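Local coordinates for DNA photolyase (Agrobacterium tumefaciens, PDB 4U63), which probably uses light to split cyclobutane pyrimidine dimers in damaged DNA, with FAD as its flavin cofactor and a methenylated folate as its antenna chromophore, at residues A[37-42]-A[268-273]; A[70-75]-A[214-219]; A[121-126]-A[305-310]; A[335-340]-A[370-375]. All blocks are in the same frame, centred on the assembly; numbering follows the deposited sequence. Where two conformers were deposited one is given.

Contact 1: residues A[37-42]-A[268-273]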
# COMPACT_ATOMS: atom_id res chain seq x y z
N LEU A 37 -10.36 -5.75 14.39
CA LEU A 37 -11.50 -6.47 14.95
C LEU A 37 -12.83 -6.09 14.28
O LEU A 37 -13.77 -6.90 14.30
CB LEU A 37 -11.61 -6.23 16.46
CG LEU A 37 -10.35 -6.45 17.30
CD1 LEU A 37 -10.69 -6.29 18.78
CD2 LEU A 37 -9.72 -7.80 17.04
N SER A 38 -12.91 -4.89 13.70
CA SER A 38 -14.12 -4.40 13.06
C SER A 38 -14.25 -4.91 11.63
O SER A 38 -13.25 -5.15 10.95
CB SER A 38 -14.16 -2.86 13.04
OG SER A 38 -14.12 -2.32 14.34
N ASP A 39 -15.48 -5.06 11.19
CA ASP A 39 -15.82 -5.58 9.87
C ASP A 39 -14.90 -6.76 9.49
O ASP A 39 -14.31 -6.80 8.41
CB ASP A 39 -15.76 -4.45 8.82
CG ASP A 39 -16.57 -4.78 7.56
OD1 ASP A 39 -17.56 -5.53 7.68
OD2 ASP A 39 -16.22 -4.28 6.47
N ASN A 40 -14.79 -7.71 10.41
CA ASN A 40 -13.91 -8.86 10.25
C ASN A 40 -14.76 -10.12 10.28
O ASN A 40 -15.11 -10.63 11.36
CB ASN A 40 -12.84 -8.84 11.34
CG ASN A 40 -11.83 -9.96 11.20
OD1 ASN A 40 -12.12 -11.01 10.64
ND2 ASN A 40 -10.62 -9.74 11.71
N LEU A 41 -15.12 -10.62 9.09
CA LEU A 41 -16.06 -11.75 8.98
C LEU A 41 -15.50 -13.05 9.54
O LEU A 41 -16.24 -13.86 10.09
CB LEU A 41 -16.52 -11.96 7.53
CG LEU A 41 -17.38 -10.84 6.91
CD1 LEU A 41 -17.71 -11.14 5.46
CD2 LEU A 41 -18.66 -10.64 7.70
N ALA A 42 -14.18 -13.24 9.43
CA ALA A 42 -13.55 -14.44 10.00
C ALA A 42 -13.69 -14.43 11.52
O ALA A 42 -14.11 -15.43 12.12
CB ALA A 42 -12.09 -14.52 9.61
N GLU A 268 -6.21 -2.93 8.33
CA GLU A 268 -6.61 -2.33 9.60
C GLU A 268 -7.97 -1.65 9.49
O GLU A 268 -8.60 -1.30 10.50
CB GLU A 268 -5.54 -1.35 10.07
CG GLU A 268 -4.27 -2.08 10.42
CD GLU A 268 -3.04 -1.21 10.55
OE1 GLU A 268 -3.13 0.03 10.43
OE2 GLU A 268 -1.96 -1.79 10.79
N ILE A 269 -8.40 -1.45 8.25
CA ILE A 269 -9.74 -0.95 7.95
C ILE A 269 -10.15 -1.58 6.62
O ILE A 269 -9.31 -1.77 5.75
CB ILE A 269 -9.78 0.60 7.92
CG1 ILE A 269 -11.23 1.10 7.83
CG2 ILE A 269 -8.93 1.17 6.78
CD1 ILE A 269 -11.37 2.55 8.24
N SER A 270 -11.42 -1.92 6.47
CA SER A 270 -11.92 -2.50 5.23
C SER A 270 -12.32 -1.42 4.22
O SER A 270 -12.75 -0.34 4.63
CB SER A 270 -13.12 -3.39 5.50
OG SER A 270 -14.29 -2.64 5.77
N PRO A 271 -12.22 -1.71 2.91
CA PRO A 271 -12.69 -0.71 1.95
C PRO A 271 -14.21 -0.48 2.06
O PRO A 271 -14.67 0.61 1.75
CB PRO A 271 -12.29 -1.32 0.59
CG PRO A 271 -12.21 -2.79 0.86
CD PRO A 271 -11.61 -2.86 2.23
N ALA A 272 -14.97 -1.48 2.51
CA ALA A 272 -16.42 -1.29 2.70
C ALA A 272 -16.69 -0.27 3.80
O ALA A 272 -17.61 0.52 3.66
CB ALA A 272 -17.12 -2.60 3.03
N ALA A 273 -15.89 -0.29 4.87
CA ALA A 273 -16.04 0.70 5.95
C ALA A 273 -15.73 2.11 5.44
O ALA A 273 -16.46 3.05 5.74
CB ALA A 273 -15.14 0.36 7.13

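Contact 2: residues A[70-75]-A[214-219]. With MHF (5,10-methenyl-6,7,8-trihydrofolic acid), chain B; TRS (2-amino-2-hydroxymethyl-propane-1,3-diol), chain R.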
# COMPACT_ATOMS: atom_id res chain seq x y z
N GLN A 70 7.53 -1.28 6.07
CA GLN A 70 6.35 -2.06 6.43
C GLN A 70 6.59 -2.96 7.66
O GLN A 70 5.64 -3.32 8.36
CB GLN A 70 5.87 -2.87 5.23
CG GLN A 70 4.39 -3.15 5.27
CD GLN A 70 3.84 -3.45 3.90
OE1 GLN A 70 4.10 -4.51 3.35
NE2 GLN A 70 3.10 -2.50 3.33
N GLU A 71 7.84 -3.33 7.91
CA GLU A 71 8.20 -4.04 9.15
C GLU A 71 8.01 -3.14 10.37
O GLU A 71 7.50 -3.58 11.40
CB GLU A 71 9.63 -4.57 9.09
CG GLU A 71 9.79 -5.76 8.16
CD GLU A 71 11.22 -6.25 8.05
OE1 GLU A 71 12.15 -5.48 8.34
OE2 GLU A 71 11.41 -7.41 7.67
N TRP A 72 8.40 -1.87 10.25
CA TRP A 72 8.11 -0.88 11.28
C TRP A 72 6.60 -0.82 11.51
O TRP A 72 6.15 -0.85 12.65
CB TRP A 72 8.63 0.50 10.88
CG TRP A 72 8.32 1.59 11.85
CD1 TRP A 72 9.12 2.01 12.87
CD2 TRP A 72 7.15 2.41 11.89
NE1 TRP A 72 8.51 3.03 13.54
CE2 TRP A 72 7.30 3.31 12.97
CE3 TRP A 72 5.98 2.48 11.12
CZ2 TRP A 72 6.33 4.25 13.30
CZ3 TRP A 72 5.00 3.42 11.46
CH2 TRP A 72 5.19 4.30 12.54
N TRP A 73 5.85 -0.75 10.41
CA TRP A 73 4.39 -0.71 10.48
C TRP A 73 3.84 -1.95 11.19
O TRP A 73 2.99 -1.85 12.10
CB TRP A 73 3.77 -0.58 9.08
CG TRP A 73 2.33 -0.25 9.16
CD1 TRP A 73 1.30 -1.12 9.37
CD2 TRP A 73 1.74 1.06 9.11
NE1 TRP A 73 0.11 -0.44 9.42
CE2 TRP A 73 0.35 0.89 9.26
CE3 TRP A 73 2.26 2.35 8.92
CZ2 TRP A 73 -0.54 1.97 9.25
CZ3 TRP A 73 1.37 3.42 8.90
CH2 TRP A 73 -0.02 3.22 9.07
N LEU A 74 4.32 -3.12 10.77
CA LEU A 74 3.81 -4.39 11.30
C LEU A 74 4.02 -4.52 12.79
O LEU A 74 3.13 -4.98 13.50
CB LEU A 74 4.46 -5.57 10.59
CG LEU A 74 4.05 -6.97 11.10
CD1 LEU A 74 2.58 -7.22 10.83
CD2 LEU A 74 4.90 -8.07 10.49
N HIS A 75 5.20 -4.13 13.28
CA HIS A 75 5.46 -4.18 14.71
C HIS A 75 4.37 -3.45 15.49
O HIS A 75 3.74 -4.00 16.40
CB HIS A 75 6.81 -3.54 15.03
CG HIS A 75 7.11 -3.50 16.48
ND1 HIS A 75 7.86 -4.47 17.11
CD2 HIS A 75 6.76 -2.61 17.45
CE1 HIS A 75 7.96 -4.18 18.40
NE2 HIS A 75 7.30 -3.06 18.63
N ASP A 214 17.61 5.22 14.44
CA ASP A 214 16.17 5.09 14.25
C ASP A 214 15.79 5.92 13.03
O ASP A 214 15.36 7.08 13.14
CB ASP A 214 15.39 5.52 15.49
CG ASP A 214 13.87 5.41 15.31
OD1 ASP A 214 13.39 4.81 14.31
OD2 ASP A 214 13.14 5.93 16.18
N TRP A 215 15.94 5.31 11.86
CA TRP A 215 15.62 5.96 10.59
C TRP A 215 14.12 6.20 10.40
O TRP A 215 13.72 6.95 9.50
CB TRP A 215 16.19 5.17 9.41
CG TRP A 215 15.87 3.69 9.42
CD1 TRP A 215 16.72 2.66 9.78
CD2 TRP A 215 14.65 3.06 9.02
NE1 TRP A 215 16.09 1.45 9.64
CE2 TRP A 215 14.82 1.66 9.17
CE3 TRP A 215 13.42 3.55 8.54
CZ2 TRP A 215 13.80 0.75 8.86
CZ3 TRP A 215 12.41 2.64 8.24
CH2 TRP A 215 12.61 1.25 8.41
N ALA A 216 13.29 5.56 11.23
CA ALA A 216 11.86 5.77 11.19
C ALA A 216 11.42 6.77 12.25
O ALA A 216 10.24 6.83 12.58
CB ALA A 216 11.14 4.45 11.40
N LYS A 217 12.35 7.57 12.78
CA LYS A 217 12.01 8.45 13.90
C LYS A 217 10.93 9.47 13.58
O LYS A 217 10.22 9.91 14.50
CB LYS A 217 13.25 9.16 14.45
CG LYS A 217 13.95 10.10 13.49
CD LYS A 217 15.21 10.66 14.14
CE LYS A 217 16.05 11.44 13.15
NZ LYS A 217 15.36 12.65 12.65
N ASP A 218 10.78 9.85 12.31
CA ASP A 218 9.73 10.80 11.92
C ASP A 218 8.45 10.13 11.40
O ASP A 218 7.47 10.82 11.12
CB ASP A 218 10.26 11.82 10.90
CG ASP A 218 11.26 12.79 11.52
OD1 ASP A 218 11.41 12.82 12.76
OD2 ASP A 218 11.90 13.53 10.74
N PHE A 219 8.45 8.80 11.29
CA PHE A 219 7.24 8.08 10.87
C PHE A 219 6.08 8.37 11.82
O PHE A 219 4.95 8.56 11.37
CB PHE A 219 7.48 6.57 10.81
CG PHE A 219 8.22 6.09 9.59
CD1 PHE A 219 9.07 6.92 8.85
CD2 PHE A 219 8.07 4.77 9.19
CE1 PHE A 219 9.74 6.44 7.75
CE2 PHE A 219 8.73 4.28 8.08
CZ PHE A 219 9.56 5.11 7.35
N1 MHF B . 12.15 3.26 4.42
C2 MHF B . 12.01 4.58 4.61
NA2 MHF B . 10.84 5.14 4.24
N3 MHF B . 12.99 5.36 5.17
C4 MHF B . 14.17 4.82 5.53
O4 MHF B . 15.08 5.51 6.03
C4A MHF B . 14.36 3.38 5.34
N5 MHF B . 15.53 2.69 5.62
C6 MHF B . 15.83 1.39 5.01
C7 MHF B . 14.55 0.56 5.15
N8 MHF B . 13.41 1.27 4.57
C8A MHF B . 13.27 2.61 4.73
C9 MHF B . 17.08 0.90 5.77
N10 MHF B . 17.32 1.93 6.80
C11 MHF B . 16.66 3.14 6.35
C12 MHF B . 21.18 2.52 8.43
C13 MHF B . 20.53 3.60 7.82
C14 MHF B . 19.28 3.44 7.26
C15 MHF B . 18.64 2.18 7.30
C16 MHF B . 19.27 1.12 7.93
C17 MHF B . 20.53 1.28 8.49
C MHF B . 22.54 2.67 9.06
O MHF B . 22.95 1.73 9.74
N MHF B . 23.23 3.81 8.93
CA MHF B . 24.46 4.12 9.64
CB MHF B . 25.66 4.24 8.69
CG MHF B . 25.57 3.34 7.47
CD MHF B . 24.66 3.85 6.36
OE1 MHF B . 24.19 5.00 6.42
OE2 MHF B . 24.40 3.08 5.41
CT MHF B . 24.29 5.41 10.40
O1 MHF B . 24.24 5.37 11.65
O2 MHF B . 24.19 6.49 9.77
C TRS R . 9.09 4.86 17.02
C1 TRS R . 7.66 5.38 16.90
C2 TRS R . 9.10 3.41 17.50
C3 TRS R . 9.93 5.75 17.93
N TRS R . 9.73 4.95 15.68
O1 TRS R . 6.91 5.26 18.11
O2 TRS R . 9.70 2.56 16.54
O3 TRS R . 10.78 6.57 17.12

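Contact 3: residues A[121-126]-A[305-310]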
# COMPACT_ATOMS: atom_id res chain seq x y z
N TYR A 121 -5.92 -11.75 -1.59
CA TYR A 121 -6.20 -11.87 -3.01
C TYR A 121 -4.98 -11.72 -3.90
O TYR A 121 -5.11 -11.82 -5.11
CB TYR A 121 -7.29 -10.89 -3.39
CG TYR A 121 -8.64 -11.22 -2.78
CD1 TYR A 121 -9.00 -10.72 -1.54
CD2 TYR A 121 -9.56 -12.00 -3.45
CE1 TYR A 121 -10.23 -11.00 -0.98
CE2 TYR A 121 -10.79 -12.29 -2.90
CZ TYR A 121 -11.12 -11.78 -1.66
OH TYR A 121 -12.34 -12.05 -1.10
N ASP A 122 -3.81 -11.49 -3.32
CA ASP A 122 -2.57 -11.62 -4.07
C ASP A 122 -2.42 -13.09 -4.46
O ASP A 122 -2.58 -13.98 -3.62
CB ASP A 122 -1.36 -11.12 -3.27
CG ASP A 122 -1.12 -11.91 -2.00
OD1 ASP A 122 -1.89 -11.74 -1.03
OD2 ASP A 122 -0.15 -12.69 -1.97
N PRO A 123 -2.14 -13.37 -5.75
CA PRO A 123 -2.10 -14.78 -6.17
C PRO A 123 -1.21 -15.73 -5.35
O PRO A 123 -1.62 -16.85 -5.10
CB PRO A 123 -1.63 -14.68 -7.62
CG PRO A 123 -2.20 -13.38 -8.10
CD PRO A 123 -2.07 -12.46 -6.91
N THR A 124 -0.02 -15.28 -4.91
CA THR A 124 0.86 -16.17 -4.13
C THR A 124 0.24 -16.55 -2.78
O THR A 124 0.25 -17.74 -2.41
CB THR A 124 2.26 -15.56 -3.89
OG1 THR A 124 2.15 -14.29 -3.25
CG2 THR A 124 3.01 -15.41 -5.22
N GLY A 125 -0.30 -15.58 -2.06
CA GLY A 125 -0.98 -15.84 -0.79
C GLY A 125 -2.24 -16.69 -0.96
O GLY A 125 -2.51 -17.57 -0.15
N MET A 126 -3.01 -16.41 -2.02
CA MET A 126 -4.22 -17.18 -2.31
C MET A 126 -3.86 -18.65 -2.61
O MET A 126 -4.55 -19.56 -2.16
CB MET A 126 -5.00 -16.53 -3.46
CG MET A 126 -6.33 -17.20 -3.81
SD MET A 126 -7.57 -17.27 -2.49
CE MET A 126 -8.43 -15.71 -2.71
N HIS A 305 -7.56 -6.46 -9.39
CA HIS A 305 -8.16 -7.15 -10.54
C HIS A 305 -7.09 -7.54 -11.55
O HIS A 305 -7.04 -8.68 -12.05
CB HIS A 305 -9.20 -6.25 -11.20
CG HIS A 305 -10.13 -6.97 -12.10
ND1 HIS A 305 -11.18 -7.73 -11.65
CD2 HIS A 305 -10.15 -7.06 -13.45
CE1 HIS A 305 -11.81 -8.26 -12.67
NE2 HIS A 305 -11.22 -7.86 -13.77
N LEU A 306 -6.22 -6.58 -11.87
CA LEU A 306 -5.14 -6.79 -12.82
C LEU A 306 -4.13 -7.82 -12.31
O LEU A 306 -3.67 -8.67 -13.08
CB LEU A 306 -4.44 -5.46 -13.14
CG LEU A 306 -5.27 -4.41 -13.88
CD1 LEU A 306 -4.42 -3.18 -14.12
CD2 LEU A 306 -5.83 -4.92 -15.20
N LEU A 307 -3.79 -7.75 -11.03
CA LEU A 307 -2.88 -8.74 -10.43
C LEU A 307 -3.45 -10.16 -10.48
O LEU A 307 -2.73 -11.12 -10.80
CB LEU A 307 -2.52 -8.36 -8.99
CG LEU A 307 -1.53 -9.28 -8.29
CD1 LEU A 307 -0.16 -9.25 -8.96
CD2 LEU A 307 -1.42 -8.91 -6.82
N PHE A 308 -4.74 -10.29 -10.19
CA PHE A 308 -5.41 -11.59 -10.30
C PHE A 308 -5.29 -12.17 -11.71
O PHE A 308 -5.00 -13.35 -11.89
CB PHE A 308 -6.88 -11.50 -9.94
CG PHE A 308 -7.62 -12.78 -10.21
CD1 PHE A 308 -7.65 -13.79 -9.26
CD2 PHE A 308 -8.23 -12.99 -11.44
CE1 PHE A 308 -8.31 -14.98 -9.52
CE2 PHE A 308 -8.88 -14.18 -11.70
CZ PHE A 308 -8.92 -15.17 -10.74
N HIS A 309 -5.53 -11.32 -12.70
CA HIS A 309 -5.51 -11.72 -14.10
C HIS A 309 -4.11 -11.81 -14.68
O HIS A 309 -3.93 -12.45 -15.70
CB HIS A 309 -6.41 -10.79 -14.93
CG HIS A 309 -7.86 -11.12 -14.79
ND1 HIS A 309 -8.41 -12.26 -15.31
CD2 HIS A 309 -8.88 -10.48 -14.15
CE1 HIS A 309 -9.70 -12.32 -15.03
NE2 HIS A 309 -10.01 -11.25 -14.31
N PHE A 310 -3.13 -11.20 -14.00
CA PHE A 310 -1.73 -11.22 -14.44
C PHE A 310 -0.82 -11.31 -13.22
O PHE A 310 -0.26 -10.31 -12.77
CB PHE A 310 -1.42 -9.99 -15.30
CG PHE A 310 -0.06 -10.03 -15.94
CD1 PHE A 310 0.25 -11.01 -16.85
CD2 PHE A 310 0.90 -9.08 -15.64
CE1 PHE A 310 1.50 -11.07 -17.46
CE2 PHE A 310 2.14 -9.11 -16.24
CZ PHE A 310 2.45 -10.12 -17.15

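Contact 4: residues A[335-340]-A[370-375]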
# COMPACT_ATOMS: atom_id res chain seq x y z
N LYS A 335 21.25 5.19 -7.64
CA LYS A 335 21.52 5.62 -6.27
C LYS A 335 21.17 7.09 -6.06
O LYS A 335 20.56 7.45 -5.04
CB LYS A 335 22.97 5.32 -5.86
CG LYS A 335 23.22 3.86 -5.53
CD LYS A 335 24.66 3.66 -5.08
CE LYS A 335 25.03 2.19 -5.05
NZ LYS A 335 26.48 2.02 -4.73
N ALA A 336 21.54 7.95 -7.02
CA ALA A 336 21.20 9.38 -6.92
C ALA A 336 19.69 9.56 -6.82
O ALA A 336 19.20 10.36 -6.04
CB ALA A 336 21.75 10.15 -8.10
N TRP A 337 18.95 8.78 -7.62
CA TRP A 337 17.49 8.79 -7.57
C TRP A 337 16.97 8.39 -6.17
O TRP A 337 16.17 9.12 -5.56
CB TRP A 337 16.93 7.88 -8.68
CG TRP A 337 15.43 7.77 -8.73
CD1 TRP A 337 14.56 8.65 -9.31
CD2 TRP A 337 14.63 6.70 -8.21
NE1 TRP A 337 13.27 8.21 -9.15
CE2 TRP A 337 13.29 7.01 -8.49
CE3 TRP A 337 14.93 5.51 -7.53
CZ2 TRP A 337 12.23 6.18 -8.11
CZ3 TRP A 337 13.88 4.68 -7.15
CH2 TRP A 337 12.54 5.02 -7.44
N THR A 338 17.45 7.26 -5.64
CA THR A 338 16.97 6.78 -4.32
C THR A 338 17.23 7.79 -3.20
O THR A 338 16.47 7.87 -2.26
CB THR A 338 17.59 5.42 -3.90
OG1 THR A 338 19.02 5.54 -3.73
CG2 THR A 338 17.25 4.31 -4.91
N ARG A 339 18.32 8.55 -3.33
CA ARG A 339 18.71 9.55 -2.34
C ARG A 339 18.09 10.93 -2.52
O ARG A 339 18.32 11.83 -1.70
CB ARG A 339 20.22 9.71 -2.37
CG ARG A 339 20.97 8.46 -1.96
CD ARG A 339 22.41 8.52 -2.42
NE ARG A 339 23.15 7.34 -1.98
CZ ARG A 339 24.36 6.99 -2.43
NH1 ARG A 339 24.99 7.73 -3.34
NH2 ARG A 339 24.94 5.89 -1.95
N GLY A 340 17.33 11.13 -3.60
CA GLY A 340 16.83 12.44 -3.93
C GLY A 340 17.96 13.42 -4.20
O GLY A 340 17.95 14.54 -3.67
N SER A 370 8.42 8.17 -13.48
CA SER A 370 8.73 8.56 -14.84
C SER A 370 10.18 9.04 -14.97
O SER A 370 10.86 8.72 -15.96
CB SER A 370 7.76 9.65 -15.32
OG SER A 370 7.99 9.93 -16.69
N PHE A 371 10.68 9.79 -13.99
CA PHE A 371 12.06 10.23 -14.05
C PHE A 371 13.04 9.04 -14.11
O PHE A 371 14.00 9.05 -14.89
CB PHE A 371 12.41 11.12 -12.87
CG PHE A 371 13.73 11.81 -13.03
CD1 PHE A 371 13.82 12.99 -13.74
CD2 PHE A 371 14.89 11.27 -12.49
CE1 PHE A 371 15.02 13.63 -13.91
CE2 PHE A 371 16.11 11.91 -12.65
CZ PHE A 371 16.18 13.10 -13.36
N LEU A 372 12.79 8.02 -13.29
CA LEU A 372 13.65 6.83 -13.28
C LEU A 372 13.63 6.09 -14.62
O LEU A 372 14.68 5.77 -15.18
CB LEU A 372 13.20 5.88 -12.17
CG LEU A 372 14.05 4.63 -11.98
CD1 LEU A 372 15.46 5.01 -11.54
CD2 LEU A 372 13.41 3.69 -10.98
N ILE A 373 12.43 5.83 -15.12
CA ILE A 373 12.21 5.00 -16.31
C ILE A 373 12.64 5.72 -17.59
O ILE A 373 13.27 5.12 -18.47
CB ILE A 373 10.72 4.60 -16.42
CG1 ILE A 373 10.33 3.71 -15.23
CG2 ILE A 373 10.40 3.89 -17.74
CD1 ILE A 373 8.85 3.66 -14.95
N LYS A 374 12.28 6.99 -17.70
CA LYS A 374 12.49 7.74 -18.94
C LYS A 374 13.73 8.60 -18.92
O LYS A 374 14.56 8.49 -19.80
CB LYS A 374 11.24 8.53 -19.28
CG LYS A 374 10.06 7.58 -19.42
CD LYS A 374 8.81 8.26 -19.88
CE LYS A 374 7.71 7.24 -20.06
NZ LYS A 374 6.48 7.91 -20.53
N HIS A 375 13.87 9.46 -17.92
CA HIS A 375 15.06 10.31 -17.85
C HIS A 375 16.34 9.55 -17.55
O HIS A 375 17.37 9.87 -18.13
CB HIS A 375 14.88 11.44 -16.84
CG HIS A 375 14.01 12.54 -17.36
ND1 HIS A 375 12.64 12.41 -17.45
CD2 HIS A 375 14.31 13.76 -17.84
CE1 HIS A 375 12.14 13.52 -17.95
NE2 HIS A 375 13.13 14.35 -18.19

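Contact 1: residues A[37-42]-A[268-273]
Asp-39 lays one branch of its carboxylate over the side chain of Ser-270, OD2 standing 3.4 Å from Ser-270 CB and receiving the proton of the hydroxyl in a hydrogen bond with OG of 2.6 Å. The oxygen offers its anti lone pair, the one turned away from OD1, while OD1 accepts from the backbone N of Ala-185. Asp-39 sits at a bend with positive phi (41°), and its CG lies opposite the backbone N (chi1 -159°); together these carry the carboxylate across to the second segment.

Ser-270 illustrates how a capping hydroxyl can work in two directions at once. As N-cap of the helix that starts at Pro-271, it accepts from Ala-273 N at 3.0 Å through OG, while its own hydrogen goes to Asp-39. A chi1 of 75° brings OG between the backbone N and the carbonyl carbon, within range of both partners. The methyl of Ala-272 sits just beyond the oxygen, its CB 3.9 Å from Asp-39 OD2. A negative charge placed beside the amino end of a helix should be favoured by the helix dipole, and donating to a carboxylate probably makes OG a better acceptor for Ala-273 N.

The Asp-39 to Ser-270 bond ties the turn before helix 41-49 to the start of helix 271-276. Around this small polar junction, Leu-37 packs on helix 68-87, Leu-41 and Ala-42 begin helix 41-49 against Phe-146 of strand 142-146, and Ile-269 lies on helix 227-238.

Contact 2: residues A[70-75]-A[214-219]
The shortest polar bond at the meeting of Trp-72 with segment 214-219 runs from O3 of a Tris molecule to Asp-214 OD2, at 2.6 Å; the same molecule takes a weak bond from Trp-72 NE1 through its O2. Probably a guest from the crystallisation liquor, it merely bridges the polar rims of the two segments, and the packing itself is aromatic.

One face of the Trp-72 indole carries two aliphatic groups. Ala-216 CB lies over the five-membered ring, 3.5 Å from Trp-72 CD1, and Phe-219 CB lies over the six-membered ring, 3.6 Å from Trp-72 CZ2; both are CH-pi contacts. The phenyl ring of Phe-219 then stands on the same indole as a T-shaped partner, its edge toward the face, with planes at 79° and centroids 5.2 Å apart. With CG of Trp-72 extended away from its backbone N (chi1 178°), the indole projects from helix 68-87 as a flat platform for the turn 214-217, a type I turn in which Lys-217 N bonds to Asp-214 O.

Farther round the rim of the Phe-219 ring, CZ comes within 3.4 Å of NA2 of the folate. Trp-215 lays its indole face along the same chromophore, with MHF C11 3.2 Å above the ring plane. The backbone carbonyls of Thr-390, Leu-354 and Asp-389 also hydrogen-bond the folate. Trp-72 packs on Phe-219 from the second shell of this folate pocket, the new antenna-chromophore site described for the class III photolyase.

Contact 3: residues A[121-126]-A[305-310]
Pro-123 and Leu-307 make the central contact, CD and CG of the proline meeting the leucine branch at a slant. Pro-123 CD presses on Leu-307 CG at 3.5 Å and on its CD2 at 3.6 Å, while Pro-123 CG comes within 3.6 Å of the carbonyl oxygen of Leu-307. Just beside them, CD2 of Leu-307 brushes the backbone of Asp-122, and Pro-123 CG passes over the CA of Phe-308. Leucine CG extends opposite its backbone N (chi1 -178°), which points the branch out of helix 287-309 toward the proline.

Pro-123 is the first residue of helix 123-138, and the cap at Asp-122 holds that helix start in place: OD2 of Asp-122 accepts from Gly-125 N at 2.9 Å, the donor approaching from above the carboxylate plane, 51° out of it. Further back, Tyr-121 is held by Glu-153 through its hydroxyl and by Gln-149 through its backbone N. Two residues before Leu-307 on the same helix, His-305 hydrogen-bonds His-152 and the backbone N of Tyr-165.

Helix 123-138 is the connection between parallel strands 114-118 and 142-146, a beta-alpha-beta crossover of the photolyase alpha/beta domain, and its capped start here meets the end of a helix from the flavin-binding part.

Contact 4: residues A[335-340]-A[370-375]
Leu-372 stands over the face of Trp-337, the two side chains crossing at about a right angle. Its CD2 is centred above the six-membered ring, 3.8 Å from the centroid and only 8° off the ring normal, a CH-pi contact; its CD1 lies 3.8 Å from Trp-337 CD2, and CB covers the pyrrole side, 3.8 Å from Trp-337 NE1. CG lies opposite the backbone N in both residues (chi1 179° in Trp-337), carrying the two side chains into the gap between the helices. Phe-371 comes alongside in the opposite sense: its CD2 is 4.1 Å from Trp-337 CD1, which lies at the edge of the phenyl ring.

The two helices, 331-338 and 362-375, belong to the all-helical FAD-binding domain, and the first ends in a Schellman motif at Gly-340, whose positive phi suits glycine. One turn earlier, Lys-335 O takes two donors, Thr-338 OG1 at 2.8 Å and Arg-339 N.

The indole NE1 donates to Val-368 O, a turn before Leu-372 in the same helix, which helps fix the rotation of the ring. Trp-386 and Trp-403 also pack on Trp-337, and about 8 Å separates the Trp-337 side chain from the nearest part of the bound FAD.

Contacts 1 to 3 interleave along the chain, and contact 4 follows them. Contacts 1 and 2 have centres about 24 Å apart and touch where Glu-268 OE2 meets Trp-73 NE1 of helix 68-87 at 2.8 Å, probably a hydrogen bond. Contact 3, its centre about 20 Å from that of contact 1, pairs helix 123-138 with helix 287-309, which follows helix 271-276 of contact 1 and precedes helix 331-338 of contact 4. Contact 4 lies in the helical FAD-binding domain, about 37 Å from contact 1 between centres. The first segments of contacts 1 to 3 belong to the alpha/beta part and their second segments come later, joining that part to the helical part that holds FAD.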